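PDB 4N83: ribonucleoside-diphosphate reductase subunit beta from Streptococcus sanguinis, which is the dimetal-bearing small subunit of a class Ib ribonucleotide reductase, which probably supplies deoxyribonucleotides for DNA synthesis from ribonucleoside diphosphates. Local coordinates for residues 15-18 / 19-23; 40-43 / 44-47; 66-69 / 70-74; 119-122 / 123-126; 250-253 / 254-258. All blocks are in the same frame, centred on the assembly; numbering follows the deposited sequence.

Contact 1. Residues 15-18 / 19-23; sequences DVID and KSTWE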
loop_
_atom_site.group_PDB
_atom_site.type_symbol
_atom_site.label_atom_id
_atom_site.label_comp_id
_atom_site.label_asym_id
_atom_site.label_seq_id
_atom_site.Cartn_x
_atom_site.Cartn_y
_atom_site.Cartn_z
ATOM N N ASP A 15 11.453 15.428 7.271
ATOM C CA ASP A 15 10.870 15.248 8.602
ATOM C C ASP A 15 11.296 13.897 9.183
ATOM O O ASP A 15 10.974 12.844 8.630
ATOM C CB ASP A 15 9.343 15.335 8.520
ATOM C CG ASP A 15 8.687 15.547 9.876
ATOM O OD1 ASP A 15 9.367 15.418 10.919
ATOM O OD2 ASP A 15 7.474 15.849 9.895
ATOM N N VAL A 16 12.006 13.941 10.310
ATOM C CA VAL A 16 12.580 12.739 10.935
ATOM C C VAL A 16 11.562 11.683 11.393
ATOM O O VAL A 16 11.923 10.520 11.580
ATOM C CB VAL A 16 13.488 13.098 12.138
ATOM C CG1 VAL A 16 14.737 13.822 11.661
ATOM C CG2 VAL A 16 12.739 13.936 13.170
ATOM N N ILE A 17 10.305 12.083 11.585
ATOM C CA ILE A 17 9.252 11.143 11.993
ATOM C C ILE A 17 8.780 10.277 10.815
ATOM O O ILE A 17 8.183 9.217 11.022
ATOM C CB ILE A 17 8.082 11.878 12.699
ATOM C CG1 ILE A 17 8.553 12.352 14.080
ATOM C CG2 ILE A 17 6.857 10.976 12.841
ATOM C CD1 ILE A 17 7.524 13.114 14.886
ATOM N N ASP A 18 9.065 10.709 9.588
ATOM C CA ASP A 18 8.805 9.880 8.409
ATOM C C ASP A 18 9.638 8.602 8.486
ATOM O O ASP A 18 9.122 7.501 8.268
ATOM C CB ASP A 18 9.140 10.630 7.115
ATOM C CG ASP A 18 8.308 11.889 6.922
ATOM O OD1 ASP A 18 7.164 11.946 7.425
ATOM O OD2 ASP A 18 8.805 12.820 6.251
ATOM N N LYS A 19 10.927 8.765 8.789
ATOM C CA LYS A 19 11.837 7.641 9.031
ATOM C C LYS A 19 11.237 6.634 10.004
ATOM O O LYS A 19 11.053 5.464 9.664
ATOM C CB LYS A 19 13.170 8.132 9.614
ATOM C CG LYS A 19 14.237 8.486 8.595
ATOM C CD LYS A 19 15.549 8.811 9.298
ATOM C CE LYS A 19 16.764 8.514 8.433
ATOM N NZ LYS A 19 17.961 8.222 9.270
ATOM N N SER A 20 10.931 7.106 11.210
ATOM C CA SER A 20 10.508 6.233 12.303
ATOM C C SER A 20 9.143 5.589 12.068
ATOM O O SER A 20 8.936 4.430 12.428
ATOM C CB SER A 20 10.503 7.001 13.629
ATOM O OG SER A 20 9.731 8.182 13.538
ATOM N N THR A 21 8.218 6.336 11.470
ATOM C CA THR A 21 6.869 5.823 11.213
ATOM C C THR A 21 6.877 4.742 10.136
ATOM O O THR A 21 6.119 3.774 10.217
ATOM C CB THR A 21 5.895 6.941 10.800
ATOM O OG1 THR A 21 6.008 8.041 11.712
ATOM C CG2 THR A 21 4.459 6.421 10.806
ATOM N N TRP A 22 7.725 4.917 9.126
ATOM C CA TRP A 22 7.934 3.887 8.113
ATOM C C TRP A 22 8.542 2.638 8.750
ATOM O O TRP A 22 8.041 1.531 8.555
ATOM C CB TRP A 22 8.841 4.410 6.996
ATOM C CG TRP A 22 9.221 3.370 5.984
ATOM C CD1 TRP A 22 10.299 2.537 6.036
ATOM C CD2 TRP A 22 8.532 3.058 4.768
ATOM N NE1 TRP A 22 10.324 1.723 4.930
ATOM C CE2 TRP A 22 9.251 2.023 4.134
ATOM C CE3 TRP A 22 7.375 3.551 4.151
ATOM C CZ2 TRP A 22 8.852 1.471 2.917
ATOM C CZ3 TRP A 22 6.980 2.999 2.939
ATOM C CH2 TRP A 22 7.718 1.973 2.336
ATOM N N GLU A 23 9.618 2.830 9.510
ATOM C CA GLU A 23 10.284 1.735 10.213
ATOM C C GLU A 23 9.303 0.923 11.049
ATOM O O GLU A 23 9.184 -0.289 10.873
ATOM C CB GLU A 23 11.394 2.272 11.122
ATOM C CG GLU A 23 12.680 2.634 10.393
ATOM C CD GLU A 23 13.743 3.214 11.313
ATOM O OE1 GLU A 23 13.399 3.667 12.430
ATOM O OE2 GLU A 23 14.927 3.222 10.914
#
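Ile17 and Thr21 are joined by an i to i+4 backbone bond in the opening turns of helix 16-27, Thr21 N lying 2.9 Å from Ile17 O, and the next such bond runs from Trp22 N to Asp18 O at 3.1 Å. Two hydroxyls add to the first of these carbonyls. Thr21 OG1 reaches Ile17 O at 2.6 Å, because a chi1 of -48° sets the hydroxyl beside its own backbone N, so that both donors of Thr21 address one acceptor. Ser20 OG gives a further bond to Ile17 O at 3.1 Å, but from above the carbonyl plane and well bent, with a C=O...donor angle of 100°. The methyl branch CG2 of Ile17 lies 3.3 Å from Thr21 OG1 and flanks the hydroxyl. The Asp18 carboxylate is hydrogen-bonded through OD1 to Tyr197 OH and through OD2 to Thr83 OG1, just before helix 84-111, while Asp15 pairs with Lys201; Tyr197 and Lys201 tie the start of the helix to helix 178-206, which carries the manganese ligand His194. Three donors therefore converge on the Ile17 oxygen, and the buried Thr21 hydroxyl is satisfied within its own helix.

Contact 2. Residues 40-43 / 44-47; sequences DLDD and WRKL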
loop_
_atom_site.group_PDB
_atom_site.type_symbol
_atom_site.label_atom_id
_atom_site.label_comp_id
_atom_site.label_asym_id
_atom_site.label_seq_id
_atom_site.Cartn_x
_atom_site.Cartn_y
_atom_site.Cartn_z
ATOM N N ASP A 40 -9.568 -22.002 17.916
ATOM C CA ASP A 40 -10.593 -21.275 18.674
ATOM C C ASP A 40 -12.013 -21.786 18.422
ATOM O O ASP A 40 -12.976 -21.224 18.948
ATOM C CB ASP A 40 -10.518 -19.778 18.362
ATOM C CG ASP A 40 -9.268 -19.134 18.918
ATOM O OD1 ASP A 40 -8.254 -19.844 19.089
ATOM O OD2 ASP A 40 -9.297 -17.916 19.186
ATOM N N LEU A 41 -12.143 -22.850 17.632
ATOM C CA LEU A 41 -13.442 -23.489 17.408
ATOM C C LEU A 41 -13.943 -24.227 18.651
ATOM O O LEU A 41 -15.136 -24.508 18.765
ATOM C CB LEU A 41 -13.378 -24.455 16.219
ATOM C CG LEU A 41 -13.345 -23.799 14.836
ATOM C CD1 LEU A 41 -12.965 -24.811 13.763
ATOM C CD2 LEU A 41 -14.684 -23.151 14.512
ATOM N N ASP A 42 -13.033 -24.542 19.571
ATOM C CA ASP A 42 -13.393 -25.195 20.829
ATOM C C ASP A 42 -14.125 -24.234 21.771
ATOM O O ASP A 42 -15.090 -24.624 22.426
ATOM C CB ASP A 42 -12.143 -25.756 21.517
ATOM C CG ASP A 42 -12.473 -26.777 22.589
ATOM O OD1 ASP A 42 -12.017 -26.600 23.739
ATOM O OD2 ASP A 42 -13.188 -27.755 22.286
ATOM N N ASP A 43 -13.662 -22.983 21.829
ATOM C CA ASP A 43 -14.269 -21.955 22.689
ATOM C C ASP A 43 -15.357 -21.144 21.979
ATOM O O ASP A 43 -16.227 -20.566 22.634
ATOM C CB ASP A 43 -13.191 -21.009 23.234
ATOM C CG ASP A 43 -12.424 -21.606 24.398
ATOM O OD1 ASP A 43 -13.018 -21.751 25.488
ATOM O OD2 ASP A 43 -11.230 -21.925 24.229
ATOM N N TRP A 44 -15.299 -21.095 20.649
ATOM C CA TRP A 44 -16.313 -20.405 19.849
ATOM C C TRP A 44 -17.667 -21.109 19.941
ATOM O O TRP A 44 -18.700 -20.457 20.109
ATOM C CB TRP A 44 -15.865 -20.303 18.384
ATOM C CG TRP A 44 -16.950 -19.896 17.422
ATOM C CD1 TRP A 44 -17.427 -20.624 16.371
ATOM C CD2 TRP A 44 -17.690 -18.666 17.426
ATOM N NE1 TRP A 44 -18.414 -19.926 15.718
ATOM C CE2 TRP A 44 -18.597 -18.722 16.346
ATOM C CE3 TRP A 44 -17.672 -17.524 18.236
ATOM C CZ2 TRP A 44 -19.481 -17.679 16.056
ATOM C CZ3 TRP A 44 -18.552 -16.489 17.948
ATOM C CH2 TRP A 44 -19.443 -16.574 16.866
ATOM N N ARG A 45 -17.654 -22.438 19.838
ATOM C CA ARG A 45 -18.884 -23.236 19.902
ATOM C C ARG A 45 -19.487 -23.298 21.313
ATOM O O ARG A 45 -20.635 -23.714 21.474
ATOM C CB ARG A 45 -18.650 -24.652 19.350
ATOM C CG ARG A 45 -17.803 -25.560 20.229
ATOM C CD ARG A 45 -17.346 -26.799 19.472
ATOM N NE ARG A 45 -16.462 -27.641 20.280
ATOM C CZ ARG A 45 -16.867 -28.522 21.197
ATOM N NH1 ARG A 45 -18.161 -28.706 21.450
ATOM N NH2 ARG A 45 -15.965 -29.229 21.870
ATOM N N LYS A 46 -18.720 -22.886 22.323
ATOM C CA LYS A 46 -19.231 -22.745 23.690
ATOM C C LYS A 46 -19.799 -21.339 23.915
ATOM O O LYS A 46 -19.382 -20.626 24.831
ATOM C CB LYS A 46 -18.126 -23.035 24.713
ATOM C CG LYS A 46 -17.596 -24.459 24.686
ATOM C CD LYS A 46 -16.461 -24.636 25.682
ATOM C CE LYS A 46 -15.851 -26.025 25.596
ATOM N NZ LYS A 46 -14.785 -26.228 26.617
ATOM N N LEU A 47 -20.748 -20.949 23.064
ATOM C CA LEU A 47 -21.417 -19.649 23.159
ATOM C C LEU A 47 -22.876 -19.778 22.723
ATOM O O LEU A 47 -23.209 -20.612 21.880
ATOM C CB LEU A 47 -20.714 -18.607 22.281
ATOM C CG LEU A 47 -19.271 -18.213 22.616
ATOM C CD1 LEU A 47 -18.706 -17.341 21.508
ATOM C CD2 LEU A 47 -19.174 -17.492 23.953
#
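Asp42 and Arg45 make the charged pair of this turn, a salt bridge with Arg45 NH2 3.2 Å from Asp42 OD2. Only NH2 is bonded, since Arg45 NE stays 3.8 Å from Asp42 OD2, so the meeting is not two-pronged. The nitrogen meets OD2 nearly in line with its C-O bond, and the carboxylate and guanidinium planes are turned 59° apart. Arg45 can bend back this far because its chi1 of 71° swings CG in between the backbone N and the carbonyl carbon, bringing CG to 3.2 Å from Leu41 O. Lys46 runs alongside Asp42 in the same direction, its extended chain passing the Asp42 carbonyl with CE 3.5 Å from Asp42 O; NZ stops 4.0 Å from Asp42 OD1, longer than a salt bridge. On another side, Leu41 CD2 touches Trp44 CD1 at 4.2 Å. Leu41, Asp42 and Trp44 belong to the short helix 41-44, where Trp44 N bonds to Asp40 O at 2.9 Å; Arg45 and Lys46 follow it, Arg45 N bonding only weakly to Leu41 O, and an inverse gamma turn centred on Lys46 leads toward helix 49-78. Farther out, Lys52 of that helix makes a cation-pi contact with the buried Trp44 ring, which also packs on Leu111 of helix 84-111. The Asp40 carboxylate accepts a bond from the amide of Val180, at the start of helix 178-206.

Contact 3. Residues 66-69 / 70-74; sequences DTLQ and SESGV. With MN (manganese (II) ion), chain J.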
loop_
_atom_site.group_PDB
_atom_site.type_symbol
_atom_site.label_atom_id
_atom_site.label_comp_id
_atom_site.label_asym_id
_atom_site.label_seq_id
_atom_site.Cartn_x
_atom_site.Cartn_y
_atom_site.Cartn_z
ATOM N N ASP A 66 -13.014 -0.576 7.550
ATOM C CA ASP A 66 -11.666 -0.904 7.058
ATOM C C ASP A 66 -11.646 -0.969 5.528
ATOM O O ASP A 66 -10.597 -0.770 4.911
ATOM C CB ASP A 66 -11.147 -2.219 7.662
ATOM C CG ASP A 66 -10.350 -2.005 8.944
ATOM O OD1 ASP A 66 -9.380 -1.217 8.926
ATOM O OD2 ASP A 66 -10.681 -2.639 9.966
ATOM N N THR A 67 -12.801 -1.257 4.925
ATOM C CA THR A 67 -12.969 -1.172 3.472
ATOM C C THR A 67 -13.018 0.293 3.042
ATOM O O THR A 67 -12.429 0.672 2.030
ATOM C CB THR A 67 -14.267 -1.864 3.005
ATOM O OG1 THR A 67 -14.336 -3.183 3.558
ATOM C CG2 THR A 67 -14.321 -1.951 1.482
ATOM N N LEU A 68 -13.737 1.102 3.817
ATOM C CA LEU A 68 -13.828 2.545 3.586
ATOM C C LEU A 68 -12.451 3.207 3.577
ATOM O O LEU A 68 -12.181 4.076 2.746
ATOM C CB LEU A 68 -14.704 3.192 4.665
ATOM C CG LEU A 68 -14.836 4.717 4.660
ATOM C CD1 LEU A 68 -15.522 5.196 3.391
ATOM C CD2 LEU A 68 -15.596 5.183 5.892
ATOM N N GLN A 69 -11.593 2.792 4.506
ATOM C CA GLN A 69 -10.259 3.375 4.649
ATOM C C GLN A 69 -9.305 2.956 3.529
ATOM O O GLN A 69 -8.584 3.793 2.982
ATOM C CB GLN A 69 -9.655 3.011 6.011
ATOM C CG GLN A 69 -10.294 3.724 7.193
ATOM C CD GLN A 69 -9.890 5.184 7.294
ATOM O OE1 GLN A 69 -9.020 5.546 8.085
ATOM N NE2 GLN A 69 -10.521 6.029 6.488
ATOM N N SER A 70 -9.303 1.668 3.190
ATOM C CA SER A 70 -8.374 1.135 2.189
ATOM C C SER A 70 -8.609 1.696 0.783
ATOM O O SER A 70 -7.657 1.978 0.056
ATOM C CB SER A 70 -8.444 -0.397 2.149
ATOM O OG SER A 70 -9.710 -0.859 1.708
ATOM N N GLU A 71 -9.875 1.861 0.412
ATOM C CA GLU A 71 -10.234 2.252 -0.951
ATOM C C GLU A 71 -10.174 3.769 -1.164
ATOM O O GLU A 71 -9.477 4.238 -2.069
ATOM C CB GLU A 71 -11.623 1.703 -1.305
ATOM C CG GLU A 71 -11.700 0.178 -1.267
ATOM C CD GLU A 71 -13.090 -0.370 -1.546
ATOM O OE1 GLU A 71 -14.031 0.428 -1.745
ATOM O OE2 GLU A 71 -13.245 -1.611 -1.564
ATOM N N SER A 72 -10.890 4.524 -0.330
ATOM C CA SER A 72 -11.008 5.983 -0.492
ATOM C C SER A 72 -10.398 6.813 0.642
ATOM O O SER A 72 -10.013 7.962 0.425
ATOM C CB SER A 72 -12.483 6.375 -0.654
ATOM O OG SER A 72 -13.189 6.253 0.569
ATOM N N GLY A 73 -10.323 6.242 1.843
ATOM C CA GLY A 73 -9.883 6.979 3.031
ATOM C C GLY A 73 -8.452 7.484 2.968
ATOM O O GLY A 73 -8.204 8.682 3.126
ATOM N N VAL A 74 -7.511 6.572 2.738
ATOM C CA VAL A 74 -6.093 6.930 2.648
ATOM C C VAL A 74 -5.795 7.609 1.309
ATOM O O VAL A 74 -4.863 8.411 1.207
ATOM C CB VAL A 74 -5.174 5.701 2.831
ATOM C CG1 VAL A 74 -3.707 6.118 2.807
ATOM C CG2 VAL A 74 -5.494 4.976 4.134
HETATM MN MN MN J . -8.016 0.018 9.984
#
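Thr67 and Ser70 meet through a carbonyl: Ser70 OG bonds to Thr67 O at 3.1 Å, and Glu71 N reaches the same oxygen at 3.2 Å from the same face of its plane. A chi1 of 65° tucks the serine hydroxyl between its own backbone N and carbonyl carbon, reaching back toward the preceding turn. The Thr67 methyl CG2 lies beside the Glu71 side chain, 3.2 Å from OE2, while Thr67 OG1 turns to Thr63 O and to the amide of Ile8 of the second subunit. Gln69, also buried, bends its chain at chi2 toward the ligand Glu157, and its backbone marks a change of pitch. Val74 N bonds to Gln69 O at 3.0 Å and Gly73 N to Leu68 O at 3.0 Å, both i to i+5, the spacing of a pi-type turn. One turn earlier, Asp66 OD1 binds manganese at 2.1 Å, the ion being shared with Glu97, Glu157 and Glu191 in a site that also includes His100, while OD2 accepts a bond from the predicted active-site Tyr104. A carboxylate-rich dimetal centre held between long helices is the hallmark of the ferritin-like fold of ribonucleotide reductase small subunits.

Contact 4. Residues 119-122 / 123-126; sequences EIFA and WTNT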
loop_
_atom_site.group_PDB
_atom_site.type_symbol
_atom_site.label_atom_id
_atom_site.label_comp_id
_atom_site.label_asym_id
_atom_site.label_seq_id
_atom_site.Cartn_x
_atom_site.Cartn_y
_atom_site.Cartn_z
ATOM N N GLU A 119 -25.342 -13.881 5.445
ATOM C CA GLU A 119 -26.272 -13.220 6.365
ATOM C C GLU A 119 -25.653 -12.009 7.065
ATOM O O GLU A 119 -26.316 -10.983 7.233
ATOM C CB GLU A 119 -26.792 -14.209 7.416
ATOM C CG GLU A 119 -27.854 -15.166 6.895
ATOM C CD GLU A 119 -28.443 -16.045 7.984
ATOM O OE1 GLU A 119 -27.693 -16.459 8.896
ATOM O OE2 GLU A 119 -29.658 -16.328 7.925
ATOM N N ILE A 120 -24.394 -12.131 7.475
ATOM C CA ILE A 120 -23.701 -11.047 8.173
ATOM C C ILE A 120 -23.440 -9.869 7.232
ATOM O O ILE A 120 -23.778 -8.729 7.555
ATOM C CB ILE A 120 -22.375 -11.531 8.800
ATOM C CG1 ILE A 120 -22.661 -12.518 9.938
ATOM C CG2 ILE A 120 -21.562 -10.353 9.333
ATOM C CD1 ILE A 120 -21.476 -13.379 10.321
ATOM N N PHE A 121 -22.847 -10.152 6.074
ATOM C CA PHE A 121 -22.539 -9.107 5.087
ATOM C C PHE A 121 -23.792 -8.389 4.580
ATOM O O PHE A 121 -23.753 -7.187 4.316
ATOM C CB PHE A 121 -21.743 -9.680 3.901
ATOM C CG PHE A 121 -20.264 -9.782 4.156
ATOM C CD1 PHE A 121 -19.470 -8.642 4.168
ATOM C CD2 PHE A 121 -19.661 -11.013 4.384
ATOM C CE1 PHE A 121 -18.108 -8.727 4.405
ATOM C CE2 PHE A 121 -18.298 -11.105 4.620
ATOM C CZ PHE A 121 -17.520 -9.961 4.630
ATOM N N ALA A 122 -24.894 -9.125 4.453
ATOM C CA ALA A 122 -26.165 -8.549 4.014
ATOM C C ALA A 122 -26.679 -7.481 4.984
ATOM O O ALA A 122 -27.178 -6.440 4.558
ATOM C CB ALA A 122 -27.208 -9.643 3.837
ATOM N N TRP A 123 -26.545 -7.747 6.282
ATOM C CA TRP A 123 -27.025 -6.830 7.322
ATOM C C TRP A 123 -26.155 -5.576 7.455
ATOM O O TRP A 123 -26.677 -4.478 7.663
ATOM C CB TRP A 123 -27.108 -7.555 8.672
ATOM C CG TRP A 123 -27.465 -6.663 9.822
ATOM C CD1 TRP A 123 -28.705 -6.195 10.144
ATOM C CD2 TRP A 123 -26.568 -6.132 10.805
ATOM N NE1 TRP A 123 -28.636 -5.405 11.266
ATOM C CE2 TRP A 123 -27.335 -5.348 11.692
ATOM C CE3 TRP A 123 -25.188 -6.241 11.020
ATOM C CZ2 TRP A 123 -26.771 -4.681 12.781
ATOM C CZ3 TRP A 123 -24.627 -5.573 12.099
ATOM C CH2 TRP A 123 -25.419 -4.804 12.967
ATOM N N THR A 124 -24.839 -5.745 7.339
ATOM C CA THR A 124 -23.898 -4.630 7.487
ATOM C C THR A 124 -24.022 -3.628 6.340
ATOM O O THR A 124 -23.803 -2.430 6.530
ATOM C CB THR A 124 -22.435 -5.116 7.561
ATOM O OG1 THR A 124 -22.113 -5.863 6.381
ATOM C CG2 THR A 124 -22.212 -5.987 8.788
ATOM N N ASN A 125 -24.374 -4.128 5.156
ATOM C CA ASN A 125 -24.577 -3.282 3.980
ATOM C C ASN A 125 -25.942 -2.581 3.958
ATOM O O ASN A 125 -26.160 -1.679 3.147
ATOM C CB ASN A 125 -24.396 -4.103 2.698
ATOM C CG ASN A 125 -22.986 -4.655 2.547
ATOM O OD1 ASN A 125 -22.017 -4.063 3.026
ATOM N ND2 ASN A 125 -22.866 -5.794 1.873
ATOM N N THR A 126 -26.853 -2.999 4.839
ATOM C CA THR A 126 -28.189 -2.401 4.938
ATOM C C THR A 126 -28.482 -1.866 6.346
ATOM O O THR A 126 -29.641 -1.750 6.748
ATOM C CB THR A 126 -29.280 -3.423 4.554
ATOM O OG1 THR A 126 -29.240 -4.535 5.456
ATOM C CG2 THR A 126 -29.079 -3.918 3.126
#
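Trp123 presents an edge of its indole to Ile120, whose carbonyl oxygen lies near the ring plane, with Ile120 O 4.5 Å from Trp123 CE3. With chi1 at 175° the indole extends opposite the backbone N. The phenyl ring of Phe121 is met slantwise by the Thr124 hydroxyl, OG1 lying 4.4 Å from Phe121 CD1. The third flat group, the amide of Asn125, sits close to the Phe121 carbonyl: ND2 is 2.9 Å from Phe121 O, but the angle is too poor for a hydrogen bond, and its OD1 accepts a hydrogen bond from the backbone N of Ala7 of the second subunit.

Behind these groups the backbone carries the turn. Thr124 N bonds to Ile120 O at 3.2 Å, and Asn125 N bonds to Phe121 O, also at 3.2 Å. Thr124 OG1 adds to Phe121 O at 3.0 Å from the same face of that carbonyl, although its C=O...donor angle is only 108°. Thr126 OG1 bonds to Ala122 O at 2.9 Å, so threonine hydroxyls reach back to two successive carbonyls.

Helix 114-124, which carries most of this contact, comes between helices 84-111 and 128-143 in the chain. The buried Phe121 has its side chain about 6 Å from that of Tyr104 on helix 84-111 and packs on Asn9 of the second subunit, while Lys57, through a cation-pi contact, joins Trp123 to helix 49-78.

Contact 5. Residues 250-253 / 254-258; sequences KTFL and RYNAN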
loop_
_atom_site.group_PDB
_atom_site.type_symbol
_atom_site.label_atom_id
_atom_site.label_comp_id
_atom_site.label_asym_id
_atom_site.label_seq_id
_atom_site.Cartn_x
_atom_site.Cartn_y
_atom_site.Cartn_z
ATOM N N LYS A 250 -20.245 2.394 26.285
ATOM C CA LYS A 250 -20.328 3.851 26.375
ATOM C C LYS A 250 -19.171 4.426 27.197
ATOM O O LYS A 250 -18.631 5.481 26.862
ATOM C CB LYS A 250 -21.672 4.276 26.974
ATOM C CG LYS A 250 -22.853 4.048 26.043
ATOM C CD LYS A 250 -24.180 4.238 26.756
ATOM C CE LYS A 250 -25.347 4.115 25.790
ATOM N NZ LYS A 250 -26.656 4.318 26.470
ATOM N N THR A 251 -18.796 3.725 28.267
ATOM C CA THR A 251 -17.636 4.097 29.082
ATOM C C THR A 251 -16.337 3.955 28.282
ATOM O O THR A 251 -15.415 4.757 28.434
ATOM C CB THR A 251 -17.533 3.222 30.352
ATOM O OG1 THR A 251 -18.819 3.115 30.975
ATOM C CG2 THR A 251 -16.543 3.816 31.347
ATOM N N PHE A 252 -16.280 2.928 27.436
ATOM C CA PHE A 252 -15.112 2.655 26.598
ATOM C C PHE A 252 -14.999 3.659 25.447
ATOM O O PHE A 252 -13.893 4.032 25.051
ATOM C CB PHE A 252 -15.195 1.218 26.059
ATOM C CG PHE A 252 -13.891 0.668 25.536
ATOM C CD1 PHE A 252 -12.732 0.718 26.302
ATOM C CD2 PHE A 252 -13.836 0.053 24.290
ATOM C CE1 PHE A 252 -11.539 0.195 25.823
ATOM C CE2 PHE A 252 -12.648 -0.476 23.809
ATOM C CZ PHE A 252 -11.499 -0.406 24.576
ATOM N N LEU A 253 -16.144 4.092 24.918
ATOM C CA LEU A 253 -16.185 5.071 23.824
ATOM C C LEU A 253 -15.734 6.464 24.265
ATOM O O LEU A 253 -15.013 7.146 23.536
ATOM C CB LEU A 253 -17.592 5.151 23.217
ATOM C CG LEU A 253 -17.943 4.066 22.195
ATOM C CD1 LEU A 253 -19.442 4.033 21.937
ATOM C CD2 LEU A 253 -17.173 4.283 20.898
ATOM N N ARG A 254 -16.172 6.885 25.448
ATOM C CA ARG A 254 -15.754 8.167 26.018
ATOM C C ARG A 254 -14.258 8.178 26.340
ATOM O O ARG A 254 -13.599 9.213 26.226
ATOM C CB ARG A 254 -16.561 8.487 27.281
ATOM C CG ARG A 254 -18.006 8.881 27.013
ATOM C CD ARG A 254 -18.736 9.240 28.300
ATOM N NE ARG A 254 -19.093 8.055 29.082
ATOM C CZ ARG A 254 -20.246 7.388 28.993
ATOM N NH1 ARG A 254 -21.202 7.767 28.150
ATOM N NH2 ARG A 254 -20.445 6.322 29.762
ATOM N N TYR A 255 -13.734 7.019 26.736
ATOM C CA TYR A 255 -12.321 6.872 27.086
ATOM C C TYR A 255 -11.410 7.043 25.869
ATOM O O TYR A 255 -10.473 7.840 25.897
ATOM C CB TYR A 255 -12.083 5.507 27.748
ATOM C CG TYR A 255 -10.625 5.152 27.957
ATOM C CD1 TYR A 255 -9.790 5.970 28.714
ATOM C CD2 TYR A 255 -10.085 3.993 27.405
ATOM C CE1 TYR A 255 -8.457 5.648 28.909
ATOM C CE2 TYR A 255 -8.753 3.662 27.596
ATOM C CZ TYR A 255 -7.944 4.492 28.348
ATOM O OH TYR A 255 -6.622 4.167 28.538
ATOM N N ASN A 256 -11.695 6.296 24.804
ATOM C CA ASN A 256 -10.888 6.347 23.581
ATOM C C ASN A 256 -11.088 7.616 22.749
ATOM O O ASN A 256 -10.265 7.926 21.887
ATOM C CB ASN A 256 -11.154 5.112 22.714
ATOM C CG ASN A 256 -10.513 3.858 23.275
ATOM O OD1 ASN A 256 -9.316 3.840 23.564
ATOM N ND2 ASN A 256 -11.300 2.802 23.426
ATOM N N ALA A 257 -12.177 8.342 23.002
ATOM C CA ALA A 257 -12.408 9.642 22.368
ATOM C C ALA A 257 -11.318 10.638 22.759
ATOM O O ALA A 257 -10.934 11.496 21.963
ATOM C CB ALA A 257 -13.778 10.183 22.752
ATOM N N ASN A 258 -10.824 10.508 23.988
ATOM C CA ASN A 258 -9.758 11.365 24.502
ATOM C C ASN A 258 -8.411 11.085 23.836
ATOM O O ASN A 258 -7.603 11.998 23.655
ATOM C CB ASN A 258 -9.633 11.194 26.018
ATOM C CG ASN A 258 -10.928 11.509 26.751
ATOM O OD1 ASN A 258 -11.684 12.393 26.345
ATOM N ND2 ASN A 258 -11.190 10.784 27.836
#
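Phe252 and Asn256 lie one turn apart on helix 246-263 of the all-helical, ferritin-like fold, an i to i+4 pairing in which an amide stands over an aromatic ring. Asn256 ND2 is 3.4 Å above the Phe252 ring plane and over its centre, and the ring and amide planes are 80° apart, so the amide stands almost upright on the face, as in an amino-aromatic contact. With chi1 at -163°, Phe252 projects opposite its backbone N and brings the ring forward along the helix, beneath that nitrogen. Tyr255 approaches the same ring at a slant, with CD2 4.4 Å from Phe252 CD1. Helix 162-173, through Leu169, and helix 279-285, through Val281 and Ile285, also pack against Phe252.

A second i to i+4 pair, of a different kind, joins Lys250 and Arg254. The arginine chain is bent at chi3, -76°, which folds the guanidinium back over the carbonyl of Lys250; the group's outward bonds go to Asp272 through NE and to Tyr229 through NH1, and these probably fix its rotation. Lys250 sends its own amine to Glu237 instead, and its NZ is 6.7 Å from Arg254 NH1.

Regular backbone bonds hold both pairs in step: Arg254 N to Lys250 O at 3.2 Å and Asn256 N to Phe252 O at 3.2 Å. The Lys250 oxygen thus has two neighbours on Arg254, the amide N that donates to it and the guanidinium, over whose centre Lys250 O sits 3.3 Å from the plane.

The five contacts follow one another along the chain, and none touches another. Contact 3, on helix 49-78, is the closest to the chain's centre and belongs to the manganese site; contacts 1 and 4, on helices 16-27 and 114-124, lie on opposite sides of that centre, about 39 Å apart between their own centres. Contact 2, on the short helix 41-44, comes just before helix 49-78, yet its centre is about 31 Å from that of contact 3. Contact 5, on helix 246-263, lies across the chain's centre from contact 3. Contacts 3 and 4, with nearest atoms about 7 Å apart, both meet the second subunit, placing one of the metal-binding helices close to the dimer interface.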